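Local coordinates for protein PHO85 cyclin PHO80 (Saccharomyces cerevisiae, PDB 2PMI) that acts as the cyclin partner of the cyclin-dependent kinase PHO85 and keeps phosphate-starvation genes repressed when phosphate is plentiful, at residues I171-N176 with P210-N215; A25-C30 with E91-M96; R165-I170 with I182-K187. One frame throughout, in Å; residues are numbered along the deposited sequence.

Contact 1 of 3, residues I171-N176 with P210-N215; sequences IPRDHN and PKSGYN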
loop_
_atom_site.group_PDB
_atom_site.type_symbol
_atom_site.label_atom_id
_atom_site.label_comp_id
_atom_site.label_asym_id
_atom_site.label_seq_id
_atom_site.Cartn_x
_atom_site.Cartn_y
_atom_site.Cartn_z
ATOM N N ILE B 171 3.207 -7.209 5.584
ATOM C CA ILE B 171 2.646 -6.024 6.253
ATOM C C ILE B 171 2.496 -6.266 7.759
ATOM O O ILE B 171 1.617 -7.004 8.198
ATOM C CB ILE B 171 1.260 -5.618 5.657
ATOM C CG1 ILE B 171 1.347 -5.479 4.132
ATOM C CG2 ILE B 171 0.795 -4.286 6.238
ATOM C CD1 ILE B 171 -0.046 -5.370 3.455
ATOM N N PRO B 172 3.344 -5.618 8.571
ATOM C CA PRO B 172 3.309 -5.771 10.025
ATOM C C PRO B 172 2.011 -5.308 10.653
ATOM O O PRO B 172 1.862 -4.153 11.050
ATOM C CB PRO B 172 4.502 -4.944 10.484
ATOM C CG PRO B 172 4.497 -3.815 9.505
ATOM C CD PRO B 172 4.237 -4.511 8.180
ATOM N N ARG B 173 1.060 -6.218 10.739
ATOM C CA ARG B 173 -0.219 -5.906 11.343
ATOM C C ARG B 173 -0.469 -6.973 12.435
ATOM O O ARG B 173 -0.049 -8.134 12.303
ATOM C CB ARG B 173 -1.291 -5.915 10.253
ATOM C CG ARG B 173 -2.355 -4.826 10.361
ATOM C CD ARG B 173 -3.211 -4.856 9.114
ATOM N NE ARG B 173 -4.520 -4.259 9.308
ATOM C CZ ARG B 173 -5.478 -4.283 8.387
ATOM N NH1 ARG B 173 -5.245 -4.877 7.224
ATOM N NH2 ARG B 173 -6.664 -3.730 8.629
ATOM N N ASP B 174 -1.129 -6.565 13.515
ATOM C CA ASP B 174 -1.412 -7.432 14.662
ATOM C C ASP B 174 -1.571 -8.923 14.425
ATOM O O ASP B 174 -0.853 -9.705 15.022
ATOM C CB ASP B 174 -2.629 -6.916 15.441
ATOM C CG ASP B 174 -2.339 -5.598 16.161
ATOM O OD1 ASP B 174 -1.140 -5.287 16.345
ATOM O OD2 ASP B 174 -3.291 -4.881 16.552
ATOM N N HIS B 175 -2.490 -9.323 13.558
ATOM C CA HIS B 175 -2.717 -10.749 13.312
ATOM C C HIS B 175 -1.960 -11.332 12.125
ATOM O O HIS B 175 -2.267 -12.440 11.675
ATOM C CB HIS B 175 -4.206 -10.988 13.095
ATOM C CG HIS B 175 -5.067 -10.445 14.190
ATOM N ND1 HIS B 175 -6.376 -10.066 13.985
ATOM C CD2 HIS B 175 -4.809 -10.222 15.500
ATOM C CE1 HIS B 175 -6.887 -9.628 15.123
ATOM N NE2 HIS B 175 -5.956 -9.712 16.057
ATOM N N ASN B 176 -0.975 -10.600 11.614
ATOM C CA ASN B 176 -0.226 -11.069 10.454
ATOM C C ASN B 176 0.474 -12.405 10.686
ATOM O O ASN B 176 0.258 -13.353 9.932
ATOM C CB ASN B 176 0.791 -10.008 10.001
ATOM C CG ASN B 176 1.523 -10.406 8.720
ATOM O OD1 ASN B 176 0.898 -10.763 7.722
ATOM N ND2 ASN B 176 2.850 -10.341 8.745
ATOM N N PRO B 210 -7.753 -1.342 17.754
ATOM C CA PRO B 210 -7.090 -0.037 17.806
ATOM C C PRO B 210 -6.220 0.177 16.578
ATOM O O PRO B 210 -5.640 -0.776 16.046
ATOM C CB PRO B 210 -6.261 -0.130 19.079
ATOM C CG PRO B 210 -7.137 -0.948 19.963
ATOM C CD PRO B 210 -7.591 -2.056 19.029
ATOM N N LYS B 211 -6.129 1.423 16.131
ATOM C CA LYS B 211 -5.324 1.752 14.960
ATOM C C LYS B 211 -5.467 0.735 13.813
ATOM O O LYS B 211 -4.563 0.574 12.992
ATOM C CB LYS B 211 -3.857 1.916 15.380
ATOM C CG LYS B 211 -3.616 3.166 16.233
ATOM C CD LYS B 211 -2.310 3.107 17.023
ATOM C CE LYS B 211 -1.074 3.058 16.131
ATOM N NZ LYS B 211 0.173 3.025 16.960
ATOM N N SER B 212 -6.622 0.067 13.769
ATOM C CA SER B 212 -6.953 -0.918 12.742
ATOM C C SER B 212 -5.932 -2.048 12.619
ATOM O O SER B 212 -5.724 -2.615 11.532
ATOM C CB SER B 212 -7.118 -0.218 11.391
ATOM O OG SER B 212 -7.511 -1.138 10.385
ATOM N N GLY B 213 -5.289 -2.359 13.747
ATOM C CA GLY B 213 -4.322 -3.437 13.781
ATOM C C GLY B 213 -2.900 -3.081 13.422
ATOM O O GLY B 213 -2.078 -3.973 13.203
ATOM N N TYR B 214 -2.589 -1.793 13.337
ATOM C CA TYR B 214 -1.215 -1.411 13.016
ATOM C C TYR B 214 -0.561 -0.933 14.290
ATOM O O TYR B 214 -0.344 0.260 14.497
ATOM C CB TYR B 214 -1.169 -0.319 11.942
ATOM C CG TYR B 214 -1.752 -0.746 10.612
ATOM C CD1 TYR B 214 -3.129 -0.658 10.365
ATOM C CD2 TYR B 214 -0.928 -1.224 9.595
ATOM C CE1 TYR B 214 -3.668 -1.023 9.130
ATOM C CE2 TYR B 214 -1.458 -1.600 8.358
ATOM C CZ TYR B 214 -2.824 -1.493 8.134
ATOM O OH TYR B 214 -3.340 -1.858 6.911
ATOM N N ASN B 215 -0.252 -1.890 15.151
ATOM C CA ASN B 215 0.355 -1.582 16.434
ATOM C C ASN B 215 1.608 -2.439 16.615
ATOM O O ASN B 215 2.293 -2.375 17.642
ATOM C CB ASN B 215 -0.674 -1.839 17.532
ATOM C CG ASN B 215 -2.014 -1.157 17.240
ATOM O OD1 ASN B 215 -2.178 0.037 17.481
ATOM N ND2 ASN B 215 -2.968 -1.915 16.695
#
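The two short segments run nearly at right angles (88°) where R173 and D174 pass Y214 and G213, and D174 N donates to G213 O at 2.8 Å. R173 carries most of the side-chain contact. Its chain is extended from CG to NE, and this lays it across one face of the Y214 ring. R173 CG sits over the ring centre in a CH-pi contact, 3.8 Å from the centroid. Farther out, the guanidinium runs nearly parallel to the ring, 13° between planes, displaced over its CE1 and OH side. Its NE-NH2 side grips S212. R173 NE reaches S212 O at 3.0 Å, close to the guanidinium plane, and R173 NH2 shares that oxygen. R173 NH2 also donates to S212 OG at 3.2 Å, tilted out of the plane. P172 centres an inverse gamma turn, and a type I beta turn runs from R173 to N176. H175 and N215 are the N-cap positions of cyclin helices 176-183 and 216-227, though the N215 side chain makes no capping bond. The chain of another protein also meets this site: its acidic side chain pairs with R173 NH1, and its backbone bonds Y214 OH and S212 OG. R173 further makes a cation-pi contact with Y206. Beside the ring, I171 CG2 approaches Y214 CE2 obliquely at 4.1 Å. N215 ND2 donates to D174 OD2 at 3.0 Å from the syn side, tilted out of the carboxylate plane. The same ND2 bonds P210 O, so two acceptors fix the amide's rotation. R209 makes a salt bridge with D174 OD2.

Contact 2 of 3, residues A25-C30 with E91-M96; sequences ADFNKC and EHCVLM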
loop_
_atom_site.group_PDB
_atom_site.type_symbol
_atom_site.label_atom_id
_atom_site.label_comp_id
_atom_site.label_asym_id
_atom_site.label_seq_id
_atom_site.Cartn_x
_atom_site.Cartn_y
_atom_site.Cartn_z
ATOM N N ALA B 25 7.993 9.027 21.960
ATOM C CA ALA B 25 7.040 7.922 21.974
ATOM C C ALA B 25 6.830 7.413 20.547
ATOM O O ALA B 25 6.356 6.294 20.340
ATOM C CB ALA B 25 5.713 8.368 22.575
ATOM N N ASP B 26 7.205 8.240 19.571
ATOM C CA ASP B 26 7.062 7.918 18.150
ATOM C C ASP B 26 8.410 7.604 17.491
ATOM O O ASP B 26 9.226 8.508 17.294
ATOM C CB ASP B 26 6.400 9.099 17.440
ATOM C CG ASP B 26 6.152 8.843 15.975
ATOM O OD1 ASP B 26 5.546 9.723 15.331
ATOM O OD2 ASP B 26 6.558 7.777 15.464
ATOM N N PHE B 27 8.633 6.335 17.139
ATOM C CA PHE B 27 9.894 5.926 16.523
ATOM C C PHE B 27 10.249 6.696 15.254
ATOM O O PHE B 27 11.384 6.634 14.781
ATOM C CB PHE B 27 9.941 4.399 16.257
ATOM C CG PHE B 27 8.895 3.880 15.284
ATOM C CD1 PHE B 27 7.640 3.464 15.737
ATOM C CD2 PHE B 27 9.188 3.761 13.925
ATOM C CE1 PHE B 27 6.691 2.932 14.853
ATOM C CE2 PHE B 27 8.255 3.235 13.034
ATOM C CZ PHE B 27 6.999 2.818 13.502
ATOM N N ASN B 28 9.283 7.425 14.706
ATOM C CA ASN B 28 9.521 8.227 13.509
ATOM C C ASN B 28 10.302 9.488 13.871
ATOM O O ASN B 28 11.172 9.930 13.125
ATOM C CB ASN B 28 8.197 8.632 12.865
ATOM C CG ASN B 28 7.680 7.595 11.905
ATOM O OD1 ASN B 28 8.230 7.411 10.815
ATOM N ND2 ASN B 28 6.617 6.905 12.301
ATOM N N LYS B 29 9.966 10.066 15.016
ATOM C CA LYS B 29 10.629 11.266 15.488
ATOM C C LYS B 29 11.876 10.891 16.276
ATOM O O LYS B 29 12.344 11.642 17.125
ATOM C CB LYS B 29 9.687 12.051 16.384
ATOM C CG LYS B 29 8.404 12.490 15.711
ATOM C CD LYS B 29 7.521 13.197 16.732
ATOM C CE LYS B 29 6.241 13.728 16.130
ATOM N NZ LYS B 29 5.441 14.417 17.179
ATOM N N CYS B 30 12.415 9.719 15.985
ATOM C CA CYS B 30 13.595 9.224 16.674
ATOM C C CYS B 30 14.755 9.051 15.686
ATOM O O CYS B 30 14.536 8.752 14.512
ATOM C CB CYS B 30 13.235 7.905 17.359
ATOM S SG CYS B 30 14.621 6.914 17.855
ATOM N N GLU B 91 14.198 3.829 5.448
ATOM C CA GLU B 91 13.310 4.588 6.328
ATOM C C GLU B 91 13.124 3.890 7.681
ATOM O O GLU B 91 13.326 2.682 7.793
ATOM C CB GLU B 91 11.929 4.737 5.684
ATOM C CG GLU B 91 11.915 5.375 4.299
ATOM C CD GLU B 91 10.501 5.693 3.815
ATOM O OE1 GLU B 91 9.758 6.369 4.554
ATOM O OE2 GLU B 91 10.130 5.276 2.695
ATOM N N HIS B 92 12.707 4.660 8.690
ATOM C CA HIS B 92 12.453 4.174 10.056
ATOM C C HIS B 92 11.607 2.901 10.109
ATOM O O HIS B 92 12.087 1.852 10.533
ATOM C CB HIS B 92 11.743 5.251 10.860
ATOM C CG HIS B 92 12.499 6.537 10.937
ATOM N ND1 HIS B 92 13.178 6.934 12.069
ATOM C CD2 HIS B 92 12.725 7.492 10.006
ATOM C CE1 HIS B 92 13.791 8.077 11.831
ATOM N NE2 HIS B 92 13.532 8.436 10.586
ATOM N N CYS B 93 10.343 3.009 9.711
ATOM C CA CYS B 93 9.455 1.858 9.688
ATOM C C CYS B 93 10.165 0.653 9.064
ATOM O O CYS B 93 10.056 -0.464 9.561
ATOM C CB CYS B 93 8.198 2.164 8.873
ATOM S SG CYS B 93 7.192 3.533 9.479
ATOM N N VAL B 94 10.887 0.863 7.971
ATOM C CA VAL B 94 11.582 -0.256 7.358
ATOM C C VAL B 94 12.587 -0.870 8.335
ATOM O O VAL B 94 12.842 -2.056 8.295
ATOM C CB VAL B 94 12.305 0.167 6.057
ATOM C CG1 VAL B 94 13.223 -0.958 5.549
ATOM C CG2 VAL B 94 11.284 0.472 5.005
ATOM N N LEU B 95 13.151 -0.057 9.217
ATOM C CA LEU B 95 14.115 -0.550 10.192
ATOM C C LEU B 95 13.405 -1.473 11.179
ATOM O O LEU B 95 13.817 -2.615 11.396
ATOM C CB LEU B 95 14.743 0.624 10.945
ATOM C CG LEU B 95 15.364 1.733 10.090
ATOM C CD1 LEU B 95 15.904 2.820 11.002
ATOM C CD2 LEU B 95 16.485 1.164 9.201
ATOM N N MET B 96 12.334 -0.969 11.777
ATOM C CA MET B 96 11.563 -1.747 12.723
ATOM C C MET B 96 11.084 -3.043 12.068
ATOM O O MET B 96 11.338 -4.145 12.555
ATOM C CB MET B 96 10.362 -0.929 13.197
ATOM C CG MET B 96 10.723 0.234 14.089
ATOM S SD MET B 96 11.785 -0.320 15.413
ATOM C CE MET B 96 10.683 -1.435 16.274
#
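With chi1 at 63°, F27 CG lies between its own backbone N and carbonyl carbon, and the ring swings over to C93 and M96. M96 bends at chi2 and chi3, and its CG comes over one face of that ring. The CH-pi distance from M96 CG to the F27 ring centroid is 4.2 Å. M96 SD stays farther above the same face in a longer Met-aromatic contact. C93 SG comes to the ring edge instead, 3.7 Å from F27 CE2. The opposite face of the F27 ring has N28 ND2 above its rim. D26 OD2 holds N28 in an Asx turn, accepting from N28 N at 2.9 Å and also from N28 ND2. The H92 ring lies against the loop backbone. H92 ND1 makes a weak bond to F27 O at 3.3 Å, with a bent N-H angle of 124°. N28 O lies over one face of the imidazole, toward its rim. The contact therefore fastens the loop before helix 32-51 to the first turn of helix 92-108 in the cyclin fold. H92 also packs on R32 and L35 of helix 32-51, while F27 and M96 both meet L217 of helix 216-227.

Contact 3 of 3, residues R165-I170 with I182-K187; sequences RVNYRI and IEQKQK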
loop_
_atom_site.group_PDB
_atom_site.type_symbol
_atom_site.label_atom_id
_atom_site.label_comp_id
_atom_site.label_asym_id
_atom_site.label_seq_id
_atom_site.Cartn_x
_atom_site.Cartn_y
_atom_site.Cartn_z
ATOM N N ARG B 165 8.453 -18.240 1.747
ATOM C CA ARG B 165 8.254 -18.765 3.073
ATOM C C ARG B 165 7.322 -17.945 3.933
ATOM O O ARG B 165 7.080 -18.288 5.094
ATOM C CB ARG B 165 9.596 -18.887 3.772
ATOM C CG ARG B 165 10.497 -19.878 3.100
ATOM C CD ARG B 165 11.798 -20.010 3.819
ATOM N NE ARG B 165 12.682 -20.899 3.074
ATOM C CZ ARG B 165 12.463 -22.196 2.878
ATOM N NH1 ARG B 165 11.380 -22.778 3.379
ATOM N NH2 ARG B 165 13.330 -22.911 2.171
ATOM N N VAL B 166 6.781 -16.872 3.373
ATOM C CA VAL B 166 5.913 -15.992 4.140
ATOM C C VAL B 166 4.618 -15.733 3.407
ATOM O O VAL B 166 3.683 -15.155 3.963
ATOM C CB VAL B 166 6.613 -14.635 4.404
ATOM C CG1 VAL B 166 5.680 -13.714 5.160
ATOM C CG2 VAL B 166 7.903 -14.841 5.192
ATOM N N ASN B 167 4.574 -16.172 2.155
ATOM C CA ASN B 167 3.403 -15.983 1.303
ATOM C C ASN B 167 3.079 -14.499 1.158
ATOM O O ASN B 167 1.927 -14.079 1.249
ATOM C CB ASN B 167 2.196 -16.750 1.865
ATOM C CG ASN B 167 2.336 -18.264 1.704
ATOM O OD1 ASN B 167 1.442 -19.026 2.084
ATOM N ND2 ASN B 167 3.460 -18.702 1.134
ATOM N N TYR B 168 4.128 -13.717 0.929
ATOM C CA TYR B 168 4.020 -12.277 0.766
ATOM C C TYR B 168 3.221 -11.620 1.876
ATOM O O TYR B 168 2.459 -10.688 1.619
ATOM C CB TYR B 168 3.389 -11.951 -0.585
ATOM C CG TYR B 168 4.117 -12.606 -1.724
ATOM C CD1 TYR B 168 3.968 -13.963 -1.977
ATOM C CD2 TYR B 168 4.999 -11.884 -2.515
ATOM C CE1 TYR B 168 4.680 -14.587 -2.986
ATOM C CE2 TYR B 168 5.717 -12.502 -3.527
ATOM C CZ TYR B 168 5.552 -13.855 -3.757
ATOM O OH TYR B 168 6.247 -14.472 -4.770
ATOM N N ARG B 169 3.398 -12.094 3.106
ATOM C CA ARG B 169 2.673 -11.537 4.248
ATOM C C ARG B 169 3.623 -10.683 5.053
ATOM O O ARG B 169 3.907 -10.949 6.222
ATOM C CB ARG B 169 2.088 -12.665 5.097
ATOM C CG ARG B 169 1.115 -13.511 4.304
ATOM C CD ARG B 169 -0.036 -13.977 5.165
ATOM N NE ARG B 169 -0.731 -12.891 5.850
ATOM C CZ ARG B 169 -2.041 -12.675 5.754
ATOM N NH1 ARG B 169 -2.795 -13.464 4.998
ATOM N NH2 ARG B 169 -2.604 -11.684 6.428
ATOM N N ILE B 170 4.090 -9.641 4.382
ATOM C CA ILE B 170 5.062 -8.686 4.894
ATOM C C ILE B 170 4.520 -7.459 5.627
ATOM O O ILE B 170 5.312 -6.727 6.218
ATOM C CB ILE B 170 5.885 -8.171 3.737
ATOM C CG1 ILE B 170 4.937 -7.481 2.741
ATOM C CG2 ILE B 170 6.612 -9.311 3.073
ATOM C CD1 ILE B 170 5.572 -6.993 1.473
ATOM N N ILE B 182 -1.121 -19.973 9.987
ATOM C CA ILE B 182 -2.234 -20.694 9.422
ATOM C C ILE B 182 -2.022 -20.919 7.921
ATOM O O ILE B 182 -1.866 -22.051 7.464
ATOM C CB ILE B 182 -3.518 -19.891 9.665
ATOM C CG1 ILE B 182 -3.746 -19.800 11.174
ATOM C CG2 ILE B 182 -4.689 -20.493 8.895
ATOM C CD1 ILE B 182 -5.019 -19.126 11.568
ATOM N N GLU B 183 -1.986 -19.833 7.159
ATOM C CA GLU B 183 -1.825 -19.928 5.717
ATOM C C GLU B 183 -0.721 -20.875 5.263
ATOM O O GLU B 183 -0.658 -21.239 4.090
ATOM C CB GLU B 183 -1.569 -18.548 5.125
ATOM C CG GLU B 183 -1.817 -18.486 3.630
ATOM C CD GLU B 183 -1.560 -17.111 3.055
ATOM O OE1 GLU B 183 -1.820 -16.106 3.762
ATOM O OE2 GLU B 183 -1.112 -17.043 1.891
ATOM N N GLN B 184 0.148 -21.275 6.182
ATOM C CA GLN B 184 1.237 -22.166 5.825
ATOM C C GLN B 184 0.680 -23.457 5.245
ATOM O O GLN B 184 -0.538 -23.659 5.241
ATOM C CB GLN B 184 2.078 -22.483 7.059
ATOM C CG GLN B 184 3.500 -22.822 6.737
ATOM C CD GLN B 184 4.222 -21.657 6.101
ATOM O OE1 GLN B 184 3.837 -21.178 5.030
ATOM N NE2 GLN B 184 5.276 -21.184 6.761
ATOM N N LYS B 185 1.570 -24.316 4.738
ATOM C CA LYS B 185 1.173 -25.620 4.191
ATOM C C LYS B 185 0.914 -26.435 5.445
ATOM O O LYS B 185 1.792 -26.533 6.301
ATOM C CB LYS B 185 2.318 -26.258 3.397
ATOM N N GLN B 186 -0.266 -27.026 5.572
ATOM C CA GLN B 186 -0.550 -27.762 6.794
ATOM C C GLN B 186 -0.553 -29.293 6.727
ATOM O O GLN B 186 -1.129 -29.890 5.816
ATOM C CB GLN B 186 -1.872 -27.255 7.383
ATOM C CG GLN B 186 -1.940 -25.734 7.515
ATOM C CD GLN B 186 -0.912 -25.155 8.491
ATOM O OE1 GLN B 186 -1.257 -24.729 9.600
ATOM N NE2 GLN B 186 0.355 -25.137 8.081
ATOM N N LYS B 187 0.105 -29.912 7.710
ATOM C CA LYS B 187 0.175 -31.372 7.834
ATOM C C LYS B 187 -1.194 -31.875 8.288
ATOM O O LYS B 187 -1.684 -31.481 9.346
ATOM C CB LYS B 187 1.185 -31.779 8.917
ATOM C CG LYS B 187 2.669 -31.652 8.578
ATOM C CD LYS B 187 3.532 -31.818 9.841
ATOM C CE LYS B 187 5.028 -31.776 9.530
ATOM N NZ LYS B 187 5.854 -31.769 10.783
#
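A Schellman motif ends helix 152-164, and its C-prime residue, N167, faces E183 of the segment 182-187. N167 has a positive phi, and the turn is closed by backbone bonds from Y168 N to L163 O and from N167 N to K164 O. This corner of the cyclin fold lies at the surface. The polar link across it is a salt bridge between R169 and E183. E183 CG is anti to the backbone N and the chain is extended beyond it, which carries the carboxylate out to the loop. R169 bends at chi2 and chi3 to meet it. R169 NH1 donates to E183 OE1 at 3.1 Å with a nearly straight N-H angle of 165°. The oxygen lies at the edge of the guanidinium, near its plane, although the two flat groups stand 81° apart. The other carboxylate oxygen, E183 OE2, pairs with a basic side chain of another protein's chain. N167 CB and its amide lie alongside the E183 carboxylate with no hydrogen bond, and N167 also packs on a basic side chain of that other chain. R169 packs on L179 and C180 of helix 176-183. The end of the Q184 side chain comes back toward the loop and touches only loosely, with Q184 NE2 3.8 Å from R165 O.

How the contacts relate
From the N terminus, contact 2 comes first. It closes a loop of 60 residues that includes helix 32-51 and helix 77-86, and ties the N-terminal segment to the start of helix 92-108. Contacts 1 and 3 follow it in series. Contact 3 opens at 165-170, and contact 1 opens directly after it at 171-176. Contact 3 closes at 182-187, tying the loop after helix 152-164 to the C-terminal part of helix 176-183 and the chain after it. Contact 1 closes later at 210-215, so these two cross. They also touch: N176 ND2 lies 2.8 Å from R169 O, a probable hydrogen bond. Contact 1 joins the loops before helices 176-183 and 216-227.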